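Local coordinates for congerin-2 (Conger myriaster, PDB 1IS3), which binds beta-galactosides as a homodimeric galectin whose physiological function is not yet known, at residues 3-8 against 119-123; 11-17 against 89-94. All blocks are in the same frame, centred on the assembly; numbering follows the deposited sequence. Where two conformers were deposited one is given.

Interaction 1: 3-8 against 119-123; sequences RAEVRN and NLIYL. With MES (2-(N-morpholino)-ethanesulfonic acid), chain C.
Val6 and Ile121 pair across two neighbouring antiparallel strands of the galectin beta-sandwich. The short axes of 4-7 and 120-123 run at 174° to each other. Val6 and Ile121 form a hydrogen-bonded pair: Val6 N reaches Ile121 O at 2.9 Å and Ile121 N reaches Val6 O at 3.0 Å. Their side chains lie on the tightly packed face of the sheet, with CB of Val6 4.3 Å from CB of Ile121. Ala4 and Leu123 share this face. Leu129 and Leu134 of strand 127-134, in the other sheet, close over it. Strand 4-7 also pairs antiparallel with a strand of the second subunit, so the sheet runs on across the dimer interface.

The opposite face is mixed. It carries Glu5, Arg7, Leu120 and Tyr122, and Arg3 and Arg7 are partly exposed to solvent. Glu5 OE2 accepts Arg3 NE at 3.0 Å and Arg7 NH2 at 3.1 Å, from opposite faces of the carboxylate plane. One oxygen thus holds two guanidinium groups, and both arginines probably stabilise its negative charge. Arg7 is extended to CD and then bends (chi3 -66°). The bend helps bring one face of its guanidinium over Leu120 CD1, which lies 3.8 Å from NH2 of Arg7. NE of Arg3 lies over one face of the Tyr122 ring, toward its rim, with CD of Arg3 3.4 Å from Tyr122 CD1. The guanidinium and ring planes are 62° apart, and any cation-pi attraction is weak.

Beyond these two residues sits a MES molecule, probably taken from the crystallisation liquor. Arg3 NH2 makes a weak hydrogen bond to its sulfonate oxygen O1S. The morpholine nitrogen N4 approaches the edge of the Tyr122 ring and donates to Tyr122 OH at 2.7 Å.

Interaction 2: 11-17 against 89-94; sequences FKLGMYL and TITFDT
Phe92 and Phe11 meet edge-to-face between the two sheets of the galectin beta-sandwich, where the chain crosses from strand 10-12 to strand 17-23. The ring planes stand at 90° and the centroids are 4.9 Å apart.

Phe92 starts on strand 85-92. At CB the side chain turns so that CG sits between the backbone N and the carbonyl carbon (chi1 65°), which swings the ring toward 11-17. CD1 then meets Phe11 CZ at 3.7 Å. CE1 comes next and lies over the centre of the Phe11 ring. Along the other flank of the ring, CD2 and CE2 meet Leu13 CD1 obliquely, with CE2 of Phe92 3.3 Å from Leu13 CD1. At the tip, the backbone O of Phe11 lies at the ring edge, near its plane, 3.4 Å from CZ of Phe92. Phe118 and Phe97 also meet this ring, so it belongs to an aromatic cluster.

Between Phe11 and Leu17 the chain makes a type II turn from Lys12 to Met15. Gly14 takes the third position, where its positive phi (97°) suits glycine. A water accepts the N-H of Phe92 at 3.1 Å and lies within hydrogen-bonding distance of the carbonyls of Lys12 and Met15. It therefore links the turn to the end of strand 85-92.

After the turn the chain joins the second sheet. Leu17 and Ile90 form an antiparallel hydrogen-bonded pair. Leu17 N donates to Ile90 O at 3.0 Å, and Ile90 N donates to Leu17 O at 2.8 Å. Both side chains point to the same face of that sheet. Leu17 also backs the aromatic pair: its CB lies 3.8 Å above the Phe11 ring plane, toward the rim, on the face opposite Phe92 CE1.

Overall arrangement
From the N terminus, residues 3-8 carry strand 4-7, the outer strand of the sugar-binding sheet within this chain. The chain turns a corner at Asn8. Strand 10-12 then pairs with the same long strand, 117-125, that holds 4-7. Residues 11-17 leave that sheet and enter the second one. Interaction 2 closes the shorter loop when the chain returns at 89-94. Interaction 1 closes the longer loop later, at 119-123, and encloses the first. The two contacts do not cross. Interaction 1 ties the edge of one sheet at the dimer interface, while interaction 2 joins the two sheets. They touch in the core, where Ile121 CG2 lies 3.7 Å from Leu17 CD2.

Interaction 1: 3-8 against 119-123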
loop_
_atom_site.group_PDB
_atom_site.type_symbol
_atom_site.label_atom_id
_atom_site.label_comp_id
_atom_site.label_asym_id
_atom_site.label_seq_id
_atom_site.Cartn_x
_atom_site.Cartn_y
_atom_site.Cartn_z
ATOM N N ARG A 3 1.335 7.500 -9.717
ATOM C CA ARG A 3 0.128 7.430 -8.909
ATOM C C ARG A 3 0.472 6.678 -7.621
ATOM O O ARG A 3 1.507 5.999 -7.497
ATOM C CB ARG A 3 -0.964 6.720 -9.699
ATOM C CG ARG A 3 -0.641 5.293 -9.995
ATOM C CD ARG A 3 -1.632 4.721 -10.942
ATOM N NE ARG A 3 -1.098 3.430 -11.230
ATOM C CZ ARG A 3 -0.330 3.187 -12.302
ATOM N NH1 ARG A 3 0.131 1.953 -12.434
ATOM N NH2 ARG A 3 -0.072 4.064 -13.280
ATOM N N ALA A 4 -0.441 6.830 -6.685
ATOM C CA ALA A 4 -0.278 6.232 -5.405
ATOM C C ALA A 4 -0.962 4.889 -5.572
ATOM O O ALA A 4 -2.119 4.812 -6.002
ATOM C CB ALA A 4 -0.976 7.099 -4.384
ATOM N N GLU A 5 -0.296 3.796 -5.266
ATOM C CA GLU A 5 -0.912 2.476 -5.396
ATOM C C GLU A 5 -0.451 1.470 -4.334
ATOM O O GLU A 5 0.621 1.616 -3.714
ATOM C CB GLU A 5 -0.628 1.941 -6.794
ATOM C CG GLU A 5 0.789 1.686 -7.201
ATOM C CD GLU A 5 0.985 1.525 -8.704
ATOM O OE1 GLU A 5 2.136 1.619 -9.118
ATOM O OE2 GLU A 5 0.036 1.341 -9.472
ATOM N N VAL A 6 -1.324 0.492 -4.082
ATOM C CA VAL A 6 -1.040 -0.610 -3.165
ATOM C C VAL A 6 -1.249 -1.783 -4.121
ATOM O O VAL A 6 -2.355 -1.945 -4.662
ATOM C CB VAL A 6 -2.063 -0.638 -1.993
ATOM C CG1 VAL A 6 -1.738 -1.860 -1.129
ATOM C CG2 VAL A 6 -2.031 0.662 -1.162
ATOM N N ARG A 7 -0.241 -2.598 -4.366
ATOM C CA ARG A 7 -0.274 -3.634 -5.374
ATOM C C ARG A 7 0.170 -4.950 -4.766
ATOM O O ARG A 7 1.155 -5.039 -4.027
ATOM C CB ARG A 7 0.663 -3.224 -6.515
ATOM C CG ARG A 7 0.754 -4.238 -7.629
ATOM C CD ARG A 7 1.819 -3.744 -8.620
ATOM N NE ARG A 7 1.436 -2.508 -9.304
ATOM C CZ ARG A 7 0.658 -2.512 -10.415
ATOM N NH1 ARG A 7 0.199 -3.663 -10.943
ATOM N NH2 ARG A 7 0.294 -1.356 -11.011
ATOM N N ASN A 8 -0.608 -5.972 -5.088
ATOM C CA ASN A 8 -0.370 -7.369 -4.714
ATOM C C ASN A 8 -0.407 -7.656 -3.224
ATOM O O ASN A 8 0.206 -8.596 -2.705
ATOM C CB ASN A 8 0.980 -7.868 -5.342
ATOM C CG ASN A 8 0.910 -7.926 -6.871
ATOM O OD1 ASN A 8 1.844 -7.660 -7.641
ATOM N ND2 ASN A 8 -0.196 -8.368 -7.442
ATOM N N ASN A 119 -6.266 -7.158 -6.535
ATOM C CA ASN A 119 -4.852 -6.955 -6.307
ATOM C C ASN A 119 -4.291 -5.571 -6.567
ATOM O O ASN A 119 -3.058 -5.377 -6.477
ATOM C CB ASN A 119 -4.062 -7.987 -7.115
ATOM C CG ASN A 119 -3.903 -9.283 -6.305
ATOM O OD1 ASN A 119 -4.584 -9.590 -5.324
ATOM N ND2 ASN A 119 -3.007 -10.167 -6.702
ATOM N N LEU A 120 -5.131 -4.579 -6.849
ATOM C CA LEU A 120 -4.631 -3.233 -7.090
ATOM C C LEU A 120 -5.606 -2.183 -6.539
ATOM O O LEU A 120 -6.815 -2.251 -6.806
ATOM C CB LEU A 120 -4.437 -2.996 -8.601
ATOM C CG LEU A 120 -3.961 -1.589 -9.011
ATOM C CD1 LEU A 120 -2.561 -1.369 -8.463
ATOM C CD2 LEU A 120 -3.930 -1.428 -10.509
ATOM N N ILE A 121 -5.105 -1.254 -5.745
ATOM C CA ILE A 121 -5.877 -0.143 -5.243
ATOM C C ILE A 121 -5.063 1.069 -5.670
ATOM O O ILE A 121 -3.853 1.066 -5.404
ATOM C CB ILE A 121 -5.978 -0.240 -3.717
ATOM C CG1 ILE A 121 -6.795 -1.442 -3.310
ATOM C CG2 ILE A 121 -6.601 1.028 -3.185
ATOM C CD1 ILE A 121 -6.069 -2.180 -2.175
ATOM N N TYR A 122 -5.585 2.102 -6.341
ATOM C CA TYR A 122 -4.781 3.258 -6.640
ATOM C C TYR A 122 -5.633 4.509 -6.704
ATOM O O TYR A 122 -6.856 4.453 -6.933
ATOM C CB TYR A 122 -4.034 3.111 -7.968
ATOM C CG TYR A 122 -4.817 3.146 -9.280
ATOM C CD1 TYR A 122 -4.925 4.342 -9.998
ATOM C CD2 TYR A 122 -5.331 1.975 -9.820
ATOM C CE1 TYR A 122 -5.521 4.362 -11.257
ATOM C CE2 TYR A 122 -5.934 1.996 -11.090
ATOM C CZ TYR A 122 -6.026 3.192 -11.811
ATOM O OH TYR A 122 -6.592 3.196 -13.092
ATOM N N LEU A 123 -4.954 5.625 -6.513
ATOM C CA LEU A 123 -5.569 6.944 -6.621
ATOM C C LEU A 123 -4.992 7.573 -7.869
ATOM O O LEU A 123 -3.778 7.467 -8.111
ATOM C CB LEU A 123 -5.228 7.816 -5.389
ATOM C CG LEU A 123 -5.828 9.226 -5.373
ATOM C CD1 LEU A 123 -6.597 9.524 -4.090
ATOM C CD2 LEU A 123 -4.675 10.181 -5.560
HETATM O O1 MES C . -9.284 5.107 -15.293
HETATM C C2 MES C . -8.296 4.289 -15.947
HETATM C C3 MES C . -6.963 5.030 -15.994
HETATM N N4 MES C . -6.698 5.425 -14.666
HETATM C C5 MES C . -7.585 6.283 -14.007
HETATM C C6 MES C . -8.930 5.557 -13.970
HETATM C C7 MES C . -5.612 6.369 -14.529
HETATM C C8 MES C . -4.320 5.622 -14.770
HETATM S S MES C . -2.867 6.658 -14.409
HETATM O O1S MES C . -1.813 5.782 -14.828
HETATM O O2S MES C . -2.869 6.768 -12.989
HETATM O O3S MES C . -2.876 7.964 -15.031
#

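Interaction 2: 11-17 against 89-94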
loop_
_atom_site.group_PDB
_atom_site.type_symbol
_atom_site.label_atom_id
_atom_site.label_comp_id
_atom_site.label_asym_id
_atom_site.label_seq_id
_atom_site.Cartn_x
_atom_site.Cartn_y
_atom_site.Cartn_z
ATOM N N PHE A 11 -6.887 -7.424 -1.456
ATOM C CA PHE A 11 -8.030 -6.851 -0.729
ATOM C C PHE A 11 -9.154 -7.878 -0.941
ATOM O O PHE A 11 -9.740 -8.016 -2.011
ATOM C CB PHE A 11 -8.390 -5.497 -1.335
ATOM C CG PHE A 11 -9.592 -4.768 -0.726
ATOM C CD1 PHE A 11 -10.067 -5.026 0.569
ATOM C CD2 PHE A 11 -10.219 -3.770 -1.484
ATOM C CE1 PHE A 11 -11.135 -4.291 1.085
ATOM C CE2 PHE A 11 -11.292 -3.030 -0.967
ATOM C CZ PHE A 11 -11.738 -3.295 0.309
ATOM N N LYS A 12 -9.386 -8.668 0.093
ATOM C CA LYS A 12 -10.307 -9.798 0.076
ATOM C C LYS A 12 -11.595 -9.486 0.811
ATOM O O LYS A 12 -11.681 -8.553 1.620
ATOM C CB LYS A 12 -9.624 -11.014 0.733
ATOM C CG LYS A 12 -8.373 -11.333 -0.084
ATOM C CD LYS A 12 -7.433 -12.087 0.782
ATOM C CE LYS A 12 -7.954 -13.493 0.870
ATOM N NZ LYS A 12 -7.959 -13.943 2.263
ATOM N N LEU A 13 -12.598 -10.298 0.465
ATOM C CA LEU A 13 -13.908 -10.318 1.104
ATOM C C LEU A 13 -13.762 -10.250 2.617
ATOM O O LEU A 13 -13.043 -11.053 3.240
ATOM C CB LEU A 13 -14.574 -11.607 0.690
ATOM C CG LEU A 13 -15.913 -11.711 -0.032
ATOM C CD1 LEU A 13 -16.018 -10.927 -1.309
ATOM C CD2 LEU A 13 -16.037 -13.185 -0.430
ATOM N N GLY A 14 -14.338 -9.201 3.212
ATOM C CA GLY A 14 -14.307 -9.104 4.662
ATOM C C GLY A 14 -13.193 -8.223 5.224
ATOM O O GLY A 14 -13.184 -7.955 6.427
ATOM N N MET A 15 -12.242 -7.794 4.404
ATOM C CA MET A 15 -11.217 -6.863 4.831
ATOM C C MET A 15 -11.758 -5.457 4.713
ATOM O O MET A 15 -12.741 -5.241 3.988
ATOM C CB MET A 15 -9.992 -6.962 3.956
ATOM C CG MET A 15 -9.279 -8.256 4.310
ATOM S SD MET A 15 -7.942 -8.623 3.166
ATOM C CE MET A 15 -6.768 -7.403 3.712
ATOM N N TYR A 16 -11.136 -4.477 5.346
ATOM C CA TYR A 16 -11.507 -3.064 5.234
ATOM C C TYR A 16 -10.295 -2.316 4.720
ATOM O O TYR A 16 -9.154 -2.567 5.106
ATOM C CB TYR A 16 -11.886 -2.431 6.569
ATOM C CG TYR A 16 -13.217 -2.953 7.095
ATOM C CD1 TYR A 16 -13.341 -4.300 7.478
ATOM C CD2 TYR A 16 -14.340 -2.109 7.159
ATOM C CE1 TYR A 16 -14.568 -4.815 7.905
ATOM C CE2 TYR A 16 -15.586 -2.618 7.590
ATOM C CZ TYR A 16 -15.692 -3.972 7.955
ATOM O OH TYR A 16 -16.925 -4.529 8.341
ATOM N N LEU A 17 -10.557 -1.391 3.814
ATOM C CA LEU A 17 -9.560 -0.495 3.241
ATOM C C LEU A 17 -9.900 0.918 3.705
ATOM O O LEU A 17 -11.021 1.403 3.403
ATOM C CB LEU A 17 -9.624 -0.515 1.723
ATOM C CG LEU A 17 -8.825 0.554 0.957
ATOM C CD1 LEU A 17 -7.327 0.345 1.228
ATOM C CD2 LEU A 17 -9.171 0.514 -0.540
ATOM N N THR A 89 -13.519 4.780 3.650
ATOM C CA THR A 89 -13.416 3.378 4.004
ATOM C C THR A 89 -14.296 2.555 3.063
ATOM O O THR A 89 -15.441 2.924 2.764
ATOM C CB THR A 89 -13.867 3.122 5.484
ATOM O OG1 THR A 89 -12.927 3.836 6.292
ATOM C CG2 THR A 89 -13.867 1.643 5.918
ATOM N N ILE A 90 -13.735 1.453 2.588
ATOM C CA ILE A 90 -14.399 0.576 1.645
ATOM C C ILE A 90 -14.344 -0.860 2.157
ATOM O O ILE A 90 -13.311 -1.311 2.682
ATOM C CB ILE A 90 -13.699 0.692 0.252
ATOM C CG1 ILE A 90 -13.724 2.134 -0.236
ATOM C CG2 ILE A 90 -14.371 -0.264 -0.757
ATOM C CD1 ILE A 90 -12.860 2.394 -1.476
ATOM N N THR A 91 -15.446 -1.580 2.050
ATOM C CA THR A 91 -15.465 -3.014 2.277
ATOM C C THR A 91 -16.408 -3.583 1.202
ATOM O O THR A 91 -17.060 -2.796 0.487
ATOM C CB THR A 91 -15.974 -3.335 3.720
ATOM O OG1 THR A 91 -15.267 -2.470 4.573
ATOM C CG2 THR A 91 -15.739 -4.781 4.154
ATOM N N PHE A 92 -16.503 -4.904 1.051
ATOM C CA PHE A 92 -17.360 -5.441 0.019
ATOM C C PHE A 92 -17.712 -6.883 0.295
ATOM O O PHE A 92 -17.027 -7.562 1.087
ATOM C CB PHE A 92 -16.669 -5.336 -1.365
ATOM C CG PHE A 92 -15.410 -6.176 -1.551
ATOM C CD1 PHE A 92 -14.169 -5.669 -1.173
ATOM C CD2 PHE A 92 -15.496 -7.481 -2.084
ATOM C CE1 PHE A 92 -13.025 -6.465 -1.321
ATOM C CE2 PHE A 92 -14.348 -8.264 -2.230
ATOM C CZ PHE A 92 -13.117 -7.757 -1.847
ATOM N N ASP A 93 -18.837 -7.325 -0.274
ATOM C CA ASP A 93 -19.079 -8.752 -0.284
ATOM C C ASP A 93 -19.222 -9.129 -1.751
ATOM O O ASP A 93 -18.960 -8.275 -2.602
ATOM C CB ASP A 93 -20.338 -9.110 0.500
ATOM C CG ASP A 93 -21.630 -8.412 0.122
ATOM O OD1 ASP A 93 -22.459 -8.321 1.019
ATOM O OD2 ASP A 93 -21.796 -7.969 -1.012
ATOM N N THR A 94 -19.742 -10.318 -2.120
ATOM C CA THR A 94 -19.770 -10.631 -3.560
ATOM C C THR A 94 -20.784 -9.884 -4.377
ATOM O O THR A 94 -20.782 -9.928 -5.598
ATOM C CB THR A 94 -20.022 -12.111 -3.875
ATOM O OG1 THR A 94 -21.162 -12.503 -3.124
ATOM C CG2 THR A 94 -18.739 -12.934 -3.677
HETATM O O HOH W 1 -14.009 -6.498 1.824
#